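Long-range contact in DNA polymerase III, gamma subunit-related protein (Thermotoga maritima, PDB 2GNO), which is related to the gamma subunit of bacterial DNA polymerase III and probably binds DNA: residues A[28-33]-A[164-169]. Sequence-based numbering, arbitrary orientation.
Sequences LSYPRE and RDFKTA
Ser29 sets OG between its own backbone N and carbonyl carbon (chi1 58°), while Asp165 swings its carboxylate anti to the backbone N (chi1 -178°), and the two side chains meet at the starts of two helices. The hydroxyl gives its proton to Asp165 OD1, OG to OD1 2.8 Å, and in turn accepts the amide of Lys167, Ser29 OG to Lys167 N 2.9 Å, in a nearly straight bond. Both residues hold N-cap positions, Ser29 for helix 30-43 and Asp165 for helix 166-189, yet Ser29 spends its hydroxyl on a first-turn amide of the other helix. Asp27 ties the two starts together as well: its OD1 takes the amides of Ser29, Tyr30 and Phe166. Just before the helices, Leu28 N donates a hydrogen bond to Arg164 O at 2.8 Å. Helix 30-43 follows strand 19-24, which lies between 113-119 and 134-137 in the five-stranded parallel sheet; the strand order is that of an AAA+-type core, and helix 166-189 falls in the part matching the AAA+ lid, so the contact probably joins core to lid. Beside it, Tyr30 turns an edge to one face of Phe166 in a T-shaped pair, planes 62° apart, with Tyr30 CD1 lying 3.7 Å from Phe166 CG; the rings of Phe166 and Phe144 also meet. Glu33 rests CB and CG near Phe166 CD2 and lays OE2 3.4 Å from Lys167 CD. Their charged ends stop short of a salt bridge, Glu33 OE2 to Lys167 NZ 4.1 Å, and one water spans them, accepting from NZ and donating to OE2.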
loop_
_atom_site.group_PDB
_atom_site.type_symbol
_atom_site.label_atom_id
_atom_site.label_comp_id
_atom_site.label_asym_id
_atom_site.label_seq_id
_atom_site.Cartn_x
_atom_site.Cartn_y
_atom_site.Cartn_z
ATOM N N LEU A 28 -5.415 3.205 0.971
ATOM C CA LEU A 28 -4.001 2.760 0.952
ATOM C C LEU A 28 -3.378 2.619 -0.434
ATOM O O LEU A 28 -2.176 2.859 -0.594
ATOM C CB LEU A 28 -3.831 1.411 1.661
ATOM C CG LEU A 28 -4.169 1.298 3.151
ATOM C CD1 LEU A 28 -3.987 -0.140 3.621
ATOM C CD2 LEU A 28 -3.330 2.223 3.987
ATOM N N SER A 29 -4.190 2.216 -1.414
ATOM C CA SER A 29 -3.730 2.008 -2.792
ATOM C C SER A 29 -4.466 2.755 -3.902
ATOM O O SER A 29 -3.930 2.802 -4.996
ATOM C CB SER A 29 -3.754 0.505 -3.099
ATOM O OG SER A 29 -5.046 -0.013 -2.924
ATOM N N TYR A 30 -5.645 3.346 -3.655
ATOM C CA TYR A 30 -6.378 4.036 -4.723
ATOM C C TYR A 30 -5.573 5.172 -5.389
ATOM O O TYR A 30 -5.590 5.222 -6.591
ATOM C CB TYR A 30 -7.779 4.458 -4.289
ATOM C CG TYR A 30 -8.733 4.866 -5.382
ATOM C CD1 TYR A 30 -9.121 3.958 -6.371
ATOM C CD2 TYR A 30 -9.368 6.098 -5.347
ATOM C CE1 TYR A 30 -10.063 4.306 -7.347
ATOM C CE2 TYR A 30 -10.320 6.443 -6.289
ATOM C CZ TYR A 30 -10.659 5.552 -7.288
ATOM O OH TYR A 30 -11.591 5.938 -8.212
ATOM N N PRO A 31 -4.881 6.062 -4.616
ATOM C CA PRO A 31 -4.044 7.098 -5.267
ATOM C C PRO A 31 -3.013 6.514 -6.239
ATOM O O PRO A 31 -2.840 7.070 -7.325
ATOM C CB PRO A 31 -3.377 7.824 -4.101
ATOM C CG PRO A 31 -4.378 7.626 -2.948
ATOM C CD PRO A 31 -4.920 6.245 -3.150
ATOM N N ARG A 32 -2.340 5.435 -5.832
ATOM C CA ARG A 32 -1.349 4.743 -6.663
ATOM C C ARG A 32 -1.961 4.114 -7.913
ATOM O O ARG A 32 -1.382 4.213 -8.989
ATOM C CB ARG A 32 -0.652 3.642 -5.867
ATOM C CG ARG A 32 0.293 4.115 -4.768
ATOM C CD ARG A 32 0.626 2.971 -3.822
ATOM N NE ARG A 32 1.094 1.786 -4.549
ATOM C CZ ARG A 32 2.356 1.512 -4.896
ATOM N NH1 ARG A 32 3.365 2.289 -4.543
ATOM N NH2 ARG A 32 2.613 0.399 -5.583
ATOM N N GLU A 33 -3.111 3.457 -7.756
ATOM C CA GLU A 33 -3.821 2.801 -8.884
ATOM C C GLU A 33 -4.453 3.772 -9.861
ATOM O O GLU A 33 -4.491 3.504 -11.064
ATOM C CB GLU A 33 -4.845 1.807 -8.373
ATOM C CG GLU A 33 -4.207 0.641 -7.638
ATOM C CD GLU A 33 -3.278 -0.161 -8.506
ATOM O OE1 GLU A 33 -3.627 -0.472 -9.660
ATOM O OE2 GLU A 33 -2.190 -0.493 -8.027
ATOM N N ARG A 164 -10.236 -0.566 2.850
ATOM C CA ARG A 164 -9.204 0.478 2.867
ATOM C C ARG A 164 -8.002 0.262 1.901
ATOM O O ARG A 164 -7.176 1.154 1.791
ATOM C CB ARG A 164 -8.772 0.761 4.323
ATOM C CG ARG A 164 -8.046 -0.364 5.065
ATOM C CD ARG A 164 -7.915 -0.018 6.557
ATOM N NE ARG A 164 -7.110 -0.989 7.311
ATOM C CZ ARG A 164 -5.793 -0.912 7.563
ATOM N NH1 ARG A 164 -5.037 0.114 7.145
ATOM N NH2 ARG A 164 -5.209 -1.887 8.268
ATOM N N ASP A 165 -7.945 -0.878 1.195
ATOM C CA ASP A 165 -6.898 -1.219 0.223
ATOM C C ASP A 165 -7.583 -1.587 -1.133
ATOM O O ASP A 165 -7.872 -2.757 -1.396
ATOM C CB ASP A 165 -6.047 -2.373 0.773
ATOM C CG ASP A 165 -4.898 -2.765 -0.129
ATOM O OD1 ASP A 165 -4.660 -2.111 -1.166
ATOM O OD2 ASP A 165 -4.209 -3.759 0.202
ATOM N N PHE A 166 -7.813 -0.582 -1.985
ATOM C CA PHE A 166 -8.481 -0.779 -3.293
ATOM C C PHE A 166 -7.950 -1.915 -4.148
ATOM O O PHE A 166 -8.720 -2.705 -4.686
ATOM C CB PHE A 166 -8.470 0.530 -4.104
ATOM C CG PHE A 166 -8.952 0.373 -5.526
ATOM C CD1 PHE A 166 -10.308 0.382 -5.822
ATOM C CD2 PHE A 166 -8.042 0.211 -6.567
ATOM C CE1 PHE A 166 -10.747 0.239 -7.138
ATOM C CE2 PHE A 166 -8.484 0.054 -7.881
ATOM C CZ PHE A 166 -9.829 0.070 -8.161
ATOM N N LYS A 167 -6.633 -2.008 -4.263
ATOM C CA LYS A 167 -6.008 -3.031 -5.109
ATOM C C LYS A 167 -6.269 -4.436 -4.630
ATOM O O LYS A 167 -6.460 -5.334 -5.439
ATOM C CB LYS A 167 -4.481 -2.817 -5.210
ATOM C CG LYS A 167 -3.835 -3.675 -6.306
ATOM C CD LYS A 167 -2.344 -3.496 -6.418
ATOM C CE LYS A 167 -1.802 -4.322 -7.588
ATOM N NZ LYS A 167 -0.344 -4.138 -7.756
ATOM N N THR A 168 -6.210 -4.633 -3.314
ATOM C CA THR A 168 -6.453 -5.940 -2.708
ATOM C C THR A 168 -7.951 -6.243 -2.858
ATOM O O THR A 168 -8.343 -7.374 -3.157
ATOM C CB THR A 168 -5.963 -5.932 -1.245
ATOM O OG1 THR A 168 -4.581 -5.579 -1.235
ATOM C CG2 THR A 168 -6.118 -7.283 -0.598
ATOM N N ALA A 169 -8.781 -5.219 -2.685
ATOM C CA ALA A 169 -10.240 -5.377 -2.891
ATOM C C ALA A 169 -10.503 -5.764 -4.352
ATOM O O ALA A 169 -11.389 -6.561 -4.624
ATOM C CB ALA A 169 -10.967 -4.115 -2.558
HETATM O O HOH W 1 -0.060 -1.917 -9.133
#